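Local coordinates for xylan esterase, putative, AXE2C (Cellvibrio japonicus, PDB 2WAA), which removes acetyl groups from xylan and glucomannan as a family 2 carbohydrate esterase, contributing to the breakdown of plant cell walls, at residues 56-66 and 101-112. Sequence-based numbering, arbitrary orientation.
Sequences MQSSNGNSWID and IIHRSENWHGQV
M56 and V112 meet between the two antiparallel sheets of the N-terminal β-sandwich domain: the flexible thioether lays CE against V112 CG1 at 3.9 Å and also reaches I101 CG2. Each segment passes from one sheet to the other, 56-66 by a turn and 101-112 by a longer loop, so the strands pair in two ladders. That loop brings the W108 side chain to about 7 Å from that of S141, the probable nucleophile. In the first ladder S58 faces V112 as a non-hydrogen-bonded pair. S59, short enough to double the backbone link, donates N to Q111 O, while OG, held between backbone N and carbonyl carbon (chi1 54°), accepts Q111 N at 3.0 Å. Beside it G110 CA lies 3.2 Å from S59 OG, close quarters that suit glycine. N60 ND2 reaches H109 O from above the carbonyl plane in a nearly straight bond (167°). S63 CB presses tightly on V112 CG2, and its short hydroxyl bonds two waters, one of which also bonds H103 NE2, while ND1 of that ring bonds Y38 O. W64 N donates to S105 OG, which also bonds H109 ND1, and W64 O accepts R104 N. In the second ladder I65 and H103 form a non-hydrogen-bonded pair, and I65 sends CD1 alongside I101 CG2, its branched chain suiting the sandwich interior. D66 and I102 form a hydrogen-bonded pair; the carboxylate, also held by S76 and R164, makes a salt bridge with R104, whose NH2 makes another with D149. R104 NH1 approaches D66 OD2 on the syn side at 3.1 Å, the carboxylate and guanidinium planes inclined at 71°.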
ATOM      1  N   MET A  56       7.740  15.986  10.915  1.00  8.01           N
ATOM      2  CA  MET A  56       7.263  14.611  10.885  1.00  8.25           C
ATOM      3  C   MET A  56       7.620  13.890  12.163  1.00 10.16           C
ATOM      4  O   MET A  56       8.458  14.347  12.931  1.00 10.70           O
ATOM      5  CB  MET A  56       7.864  13.848   9.690  1.00  7.71           C
ATOM      6  CG  MET A  56       7.673  14.603   8.386  1.00 10.38           C
ATOM      7  SD  MET A  56       8.125  13.607   6.958  1.00 11.80           S
ATOM      8  CE  MET A  56       6.701  12.504   6.872  1.00 11.74           C
ATOM      9  N   GLN A  57       6.964  12.750  12.387  1.00  9.93           N
ATOM     10  CA  GLN A  57       7.229  11.912  13.572  0.50 10.46           C
ATOM     11  C   GLN A  57       6.669  10.529  13.255  1.00 11.58           C
ATOM     12  O   GLN A  57       5.728  10.437  12.452  1.00 11.60           O
ATOM     13  CB  GLN A  57       6.556  12.519  14.821  0.50 10.64           C
ATOM     14  CG  GLN A  57       5.069  12.741  14.718  0.50 11.44           C
ATOM     15  CD  GLN A  57       4.404  13.288  16.033  0.50 15.66           C
ATOM     16  OE1 GLN A  57       5.068  13.599  17.027  0.50 17.12           O
ATOM     17  NE2 GLN A  57       3.088  13.402  16.008  0.50 18.13           N
ATOM     18  N   SER A  58       7.178   9.474  13.892  1.00 11.65           N
ATOM     19  CA  SER A  58       6.540   8.159  13.770  1.00 11.27           C
ATOM     20  C   SER A  58       6.200   7.666  15.188  1.00 12.09           C
ATOM     21  O   SER A  58       6.749   8.192  16.168  1.00 14.04           O
ATOM     22  CB  SER A  58       7.436   7.167  13.047  1.00 10.78           C
ATOM     23  OG  SER A  58       8.527   6.787  13.871  1.00 13.94           O
ATOM     24  N   SER A  59       5.298   6.709  15.329  1.00 10.37           N
ATOM     25  CA  SER A  59       4.845   6.374  16.673  1.00 11.05           C
ATOM     26  C   SER A  59       5.875   5.617  17.472  1.00 12.09           C
ATOM     27  O   SER A  59       5.895   5.745  18.719  1.00 11.09           O
ATOM     28  CB  SER A  59       3.556   5.568  16.641  1.00 10.83           C
ATOM     29  OG  SER A  59       3.766   4.454  15.816  1.00  8.75           O
ATOM     30  N   ASN A  60       6.707   4.819  16.797  1.00 11.22           N
ATOM     31  CA  ASN A  60       7.684   3.965  17.493  1.00 13.31           C
ATOM     32  C   ASN A  60       9.117   4.187  17.060  1.00 12.17           C
ATOM     33  O   ASN A  60       9.990   3.383  17.422  1.00 13.69           O
ATOM     34  CB  ASN A  60       7.414   2.466  17.228  1.00 14.40           C
ATOM     35  CG  ASN A  60       6.040   2.038  17.624  1.00 18.96           C
ATOM     36  OD1 ASN A  60       5.544   2.358  18.722  1.00 24.82           O
ATOM     37  ND2 ASN A  60       5.400   1.270  16.740  1.00 22.70           N
ATOM     38  N   GLY A  61       9.361   5.190  16.221  1.00 10.11           N
ATOM     39  CA  GLY A  61      10.696   5.484  15.760  1.00  9.74           C
ATOM     40  C   GLY A  61      11.251   4.374  14.884  1.00 10.80           C
ATOM     41  O   GLY A  61      12.470   4.204  14.760  1.00  9.23           O
ATOM     42  N   ASN A  62      10.346   3.611  14.263  1.00  9.53           N
ATOM     43  CA  ASN A  62      10.747   2.451  13.492  1.00  9.98           C
ATOM     44  C   ASN A  62      10.151   2.483  12.071  1.00  9.86           C
ATOM     45  O   ASN A  62       9.998   1.431  11.435  1.00 11.16           O
ATOM     46  CB  ASN A  62      10.242   1.219  14.270  1.00  9.83           C
ATOM     47  CG  ASN A  62      10.931  -0.066  13.867  1.00 13.50           C
ATOM     48  OD1 ASN A  62      12.038  -0.047  13.350  1.00 15.50           O
ATOM     49  ND2 ASN A  62      10.282  -1.217  14.175  1.00 16.18           N
ATOM     50  N   SER A  63       9.787   3.677  11.609  1.00  8.44           N
ATOM     51  CA  SER A  63       9.090   3.854  10.307  1.00  7.97           C
ATOM     52  C   SER A  63       9.987   4.543   9.251  1.00  7.64           C
ATOM     53  O   SER A  63      10.742   5.475   9.552  1.00  8.75           O
ATOM     54  CB  SER A  63       7.818   4.695  10.470  1.00  8.22           C
ATOM     55  OG  SER A  63       6.962   4.151  11.465  1.00  9.62           O
ATOM     56  N   TRP A  64       9.875   4.105   7.998  1.00  6.81           N
ATOM     57  CA  TRP A  64      10.710   4.670   6.948  1.00  6.90           C
ATOM     58  C   TRP A  64       9.856   5.332   5.886  1.00  6.97           C
ATOM     59  O   TRP A  64       8.728   4.863   5.554  1.00  9.04           O
ATOM     60  CB  TRP A  64      11.527   3.560   6.246  1.00  5.06           C
ATOM     61  CG  TRP A  64      12.641   2.969   7.149  1.00  8.02           C
ATOM     62  CD1 TRP A  64      12.510   2.027   8.151  1.00  9.16           C
ATOM     63  CD2 TRP A  64      14.046   3.297   7.087  1.00  8.14           C
ATOM     64  NE1 TRP A  64      13.746   1.751   8.690  1.00  9.28           N
ATOM     65  CE2 TRP A  64      14.704   2.509   8.060  1.00  8.81           C
ATOM     66  CE3 TRP A  64      14.813   4.146   6.260  1.00  8.22           C
ATOM     67  CZ2 TRP A  64      16.087   2.583   8.272  1.00  8.78           C
ATOM     68  CZ3 TRP A  64      16.194   4.214   6.448  1.00  6.88           C
ATOM     69  CH2 TRP A  64      16.823   3.442   7.458  1.00  9.58           C
ATOM     70  N   ILE A  65      10.413   6.386   5.315  1.00  7.47           N
ATOM     71  CA  ILE A  65       9.818   7.024   4.154  1.00  6.42           C
ATOM     72  C   ILE A  65      10.884   7.170   3.052  1.00  6.89           C
ATOM     73  O   ILE A  65      12.099   7.164   3.336  1.00  8.19           O
ATOM     74  CB  ILE A  65       9.271   8.421   4.511  1.00  6.24           C
ATOM     75  CG1 ILE A  65      10.427   9.336   5.013  1.00  9.11           C
ATOM     76  CG2 ILE A  65       8.099   8.286   5.552  1.00  8.23           C
ATOM     77  CD1 ILE A  65      10.033  10.798   5.192  1.00  9.80           C
ATOM     78  N   ASP A  66      10.408   7.285   1.802  1.00  7.00           N
ATOM     79  CA  ASP A  66      11.240   7.763   0.686  1.00  7.88           C
ATOM     80  C   ASP A  66      10.868   9.209   0.373  1.00  8.32           C
ATOM     81  O   ASP A  66       9.703   9.586   0.451  1.00  8.21           O
ATOM     82  CB  ASP A  66      10.984   6.951  -0.605  1.00  7.82           C
ATOM     83  CG  ASP A  66      11.760   5.601  -0.616  1.00 12.30           C
ATOM     84  OD1 ASP A  66      12.898   5.557  -0.115  1.00 16.93           O
ATOM     85  OD2 ASP A  66      11.231   4.613  -1.162  1.00 18.66           O
ATOM     86  N   ILE A 101       6.654  12.288  -0.934  1.00  8.43           N
ATOM     87  CA  ILE A 101       7.027  11.501   0.233  1.00  8.88           C
ATOM     88  C   ILE A 101       6.227  10.205   0.130  1.00  8.20           C
ATOM     89  O   ILE A 101       5.015  10.243  -0.068  1.00  8.43           O
ATOM     90  CB  ILE A 101       6.686  12.241   1.535  1.00  9.15           C
ATOM     91  CG1 ILE A 101       7.484  13.568   1.585  1.00 10.57           C
ATOM     92  CG2 ILE A 101       6.877  11.346   2.762  1.00 10.39           C
ATOM     93  CD1 ILE A 101       6.977  14.562   2.667  1.00 11.63           C
ATOM     94  N   ILE A 102       6.909   9.063   0.236  1.00  7.19           N
ATOM     95  CA  ILE A 102       6.228   7.780   0.119  1.00  7.67           C
ATOM     96  C   ILE A 102       6.455   6.991   1.383  1.00  7.59           C
ATOM     97  O   ILE A 102       7.615   6.795   1.793  1.00  8.01           O
ATOM     98  CB  ILE A 102       6.682   6.914  -1.130  1.00  8.47           C
ATOM     99  CG1 ILE A 102       6.470   7.656  -2.456  1.00 12.78           C
ATOM    100  CG2 ILE A 102       5.828   5.664  -1.239  1.00  9.25           C
ATOM    101  CD1 ILE A 102       7.762   8.297  -2.940  1.00 21.65           C
ATOM    102  N   HIS A 103       5.360   6.516   2.017  1.00  5.54           N
ATOM    103  CA  HIS A 103       5.528   5.676   3.203  1.00  6.26           C
ATOM    104  C   HIS A 103       6.057   4.291   2.766  1.00  6.49           C
ATOM    105  O   HIS A 103       5.387   3.575   1.993  1.00  6.89           O
ATOM    106  CB  HIS A 103       4.163   5.537   3.936  1.00  4.31           C
ATOM    107  CG  HIS A 103       4.248   4.924   5.309  1.00  7.05           C
ATOM    108  ND1 HIS A 103       3.256   4.114   5.821  1.00  7.66           N
ATOM    109  CD2 HIS A 103       5.210   4.983   6.268  1.00  6.79           C
ATOM    110  CE1 HIS A 103       3.584   3.726   7.050  1.00  8.31           C
ATOM    111  NE2 HIS A 103       4.760   4.245   7.348  1.00  7.86           N
ATOM    112  N   ARG A 104       7.217   3.884   3.290  1.00  6.22           N
ATOM    113  CA  ARG A 104       7.756   2.545   2.985  1.00  7.20           C
ATOM    114  C   ARG A 104       7.265   1.528   3.980  1.00  7.32           C
ATOM    115  O   ARG A 104       7.142   0.355   3.632  1.00  8.29           O
ATOM    116  CB  ARG A 104       9.291   2.524   3.049  1.00  7.00           C
ATOM    117  CG  ARG A 104       9.966   3.447   1.994  1.00  8.13           C
ATOM    118  CD  ARG A 104      11.416   3.793   2.441  1.00  6.35           C
ATOM    119  NE  ARG A 104      12.270   2.617   2.617  1.00  7.91           N
ATOM    120  CZ  ARG A 104      12.961   2.034   1.637  1.00  9.84           C
ATOM    121  NH1 ARG A 104      12.891   2.464   0.360  1.00  7.36           N
ATOM    122  NH2 ARG A 104      13.740   0.972   1.925  1.00  6.16           N
ATOM    123  N   SER A 105       7.053   1.959   5.221  1.00  7.58           N
ATOM    124  CA  SER A 105       6.651   1.066   6.313  1.00  7.38           C
ATOM    125  C   SER A 105       5.210   0.609   6.249  1.00  7.89           C
ATOM    126  O   SER A 105       4.422   1.157   5.491  1.00  7.22           O
ATOM    127  CB  SER A 105       6.979   1.716   7.658  1.00  7.67           C
ATOM    128  OG  SER A 105       8.384   1.601   7.845  1.00  9.55           O
ATOM    129  N   GLU A 106       4.857  -0.411   7.043  1.00  7.14           N
ATOM    130  CA  GLU A 106       3.438  -0.776   7.205  1.00  6.83           C
ATOM    131  C   GLU A 106       3.027  -0.596   8.670  1.00  7.94           C
ATOM    132  O   GLU A 106       3.836  -0.270   9.517  1.00  8.08           O
ATOM    133  CB  GLU A 106       3.165  -2.229   6.774  1.00  7.21           C
ATOM    134  CG  GLU A 106       3.991  -3.259   7.552  1.00  8.37           C
ATOM    135  CD  GLU A 106       3.608  -4.693   7.186  1.00  8.04           C
ATOM    136  OE1 GLU A 106       2.572  -5.150   7.698  1.00 10.22           O
ATOM    137  OE2 GLU A 106       4.341  -5.346   6.371  1.00 10.07           O
ATOM    138  N   ASN A 107       1.757  -0.811   8.959  1.00  7.86           N
ATOM    139  CA  ASN A 107       1.203  -0.488  10.289  1.00  7.68           C
ATOM    140  C   ASN A 107       1.925  -1.030  11.513  1.00  8.44           C
ATOM    141  O   ASN A 107       2.069  -0.296  12.505  1.00  8.22           O
ATOM    142  CB  ASN A 107      -0.245  -0.937  10.345  1.00  8.27           C
ATOM    143  CG  ASN A 107      -1.199   0.077   9.693  1.00  7.30           C
ATOM    144  OD1 ASN A 107      -1.497   1.080  10.308  1.00 10.32           O
ATOM    145  ND2 ASN A 107      -1.729  -0.226   8.477  1.00  9.40           N
ATOM    146  N   TRP A 108       2.377  -2.291  11.491  1.00  8.01           N
ATOM    147  CA  TRP A 108       3.010  -2.797  12.695  1.00  8.51           C
ATOM    148  C   TRP A 108       4.326  -2.085  12.982  1.00  9.07           C
ATOM    149  O   TRP A 108       4.772  -2.070  14.143  1.00  7.94           O
ATOM    150  CB  TRP A 108       3.133  -4.342  12.736  1.00  9.08           C
ATOM    151  CG  TRP A 108       4.159  -4.995  11.814  1.00  7.21           C
ATOM    152  CD1 TRP A 108       3.885  -5.654  10.640  1.00  9.26           C
ATOM    153  CD2 TRP A 108       5.564  -5.118  12.015  1.00  9.00           C
ATOM    154  NE1 TRP A 108       5.043  -6.153  10.094  1.00  9.80           N
ATOM    155  CE2 TRP A 108       6.084  -5.853  10.925  1.00  9.44           C
ATOM    156  CE3 TRP A 108       6.435  -4.704  13.024  1.00 10.08           C
ATOM    157  CZ2 TRP A 108       7.447  -6.159  10.797  1.00 10.47           C
ATOM    158  CZ3 TRP A 108       7.812  -5.004  12.895  1.00 12.14           C
ATOM    159  CH2 TRP A 108       8.292  -5.712  11.766  1.00 11.79           C
ATOM    160  N   HIS A 109       4.960  -1.503  11.963  1.00  7.76           N
ATOM    161  CA  HIS A 109       6.160  -0.713  12.215  1.00  9.04           C
ATOM    162  C   HIS A 109       5.808   0.519  13.032  1.00  8.44           C
ATOM    163  O   HIS A 109       6.580   0.951  13.867  1.00  9.58           O
ATOM    164  CB  HIS A 109       6.766  -0.197  10.907  1.00  6.68           C
ATOM    165  CG  HIS A 109       7.191  -1.276   9.959  1.00  7.23           C
ATOM    166  ND1 HIS A 109       7.862  -0.990   8.788  1.00  7.57           N
ATOM    167  CD2 HIS A 109       7.055  -2.631  10.001  1.00 10.61           C
ATOM    168  CE1 HIS A 109       8.119  -2.123   8.140  1.00  7.42           C
ATOM    169  NE2 HIS A 109       7.646  -3.130   8.858  1.00  8.67           N
ATOM    170  N   GLY A 110       4.632   1.074  12.777  1.00  8.97           N
ATOM    171  CA  GLY A 110       4.143   2.247  13.473  1.00  9.02           C
ATOM    172  C   GLY A 110       3.281   3.061  12.520  1.00  9.71           C
ATOM    173  O   GLY A 110       2.976   2.635  11.392  1.00  8.96           O
ATOM    174  N   GLN A 111       2.886   4.231  12.990  1.00  8.87           N
ATOM    175  CA  GLN A 111       2.184   5.155  12.109  0.50  9.17           C
ATOM    176  C   GLN A 111       3.017   6.419  12.034  1.00  9.65           C
ATOM    177  O   GLN A 111       3.728   6.789  12.999  1.00  9.41           O
ATOM    178  CB  GLN A 111       0.773   5.469  12.624  0.50  9.63           C
ATOM    179  CG  GLN A 111      -0.221   4.362  12.317  0.50  8.56           C
ATOM    180  CD  GLN A 111      -0.108   3.256  13.293  0.50  9.25           C
ATOM    181  OE1 GLN A 111       0.175   3.513  14.477  0.50 11.36           O
ATOM    182  NE2 GLN A 111      -0.340   1.996  12.843  0.50  5.02           N
ATOM    183  N   VAL A 112       2.981   7.058  10.867  1.00  8.90           N
ATOM    184  CA  VAL A 112       3.775   8.275  10.644  1.00  8.37           C
ATOM    185  C   VAL A 112       2.831   9.449  10.578  1.00  9.04           C
ATOM    186  O   VAL A 112       1.737   9.318  10.041  1.00  8.33           O
ATOM    187  CB  VAL A 112       4.509   8.170   9.312  1.00  8.36           C
ATOM    188  CG1 VAL A 112       5.098   9.565   8.862  1.00  7.19           C
ATOM    189  CG2 VAL A 112       5.622   7.098   9.389  1.00 11.46           C
TER
HETATM  190  O   HOH W   1       7.369   3.723  14.120  1.00  9.35           O
HETATM  191  O   HOH W   2       1.834   2.558  16.506  1.00 29.74           O
HETATM  192  O   HOH W   3       7.777  -1.169  15.483  1.00 21.25           O
HETATM  193  O   HOH W   4       5.171   3.214   9.847  1.00 10.67           O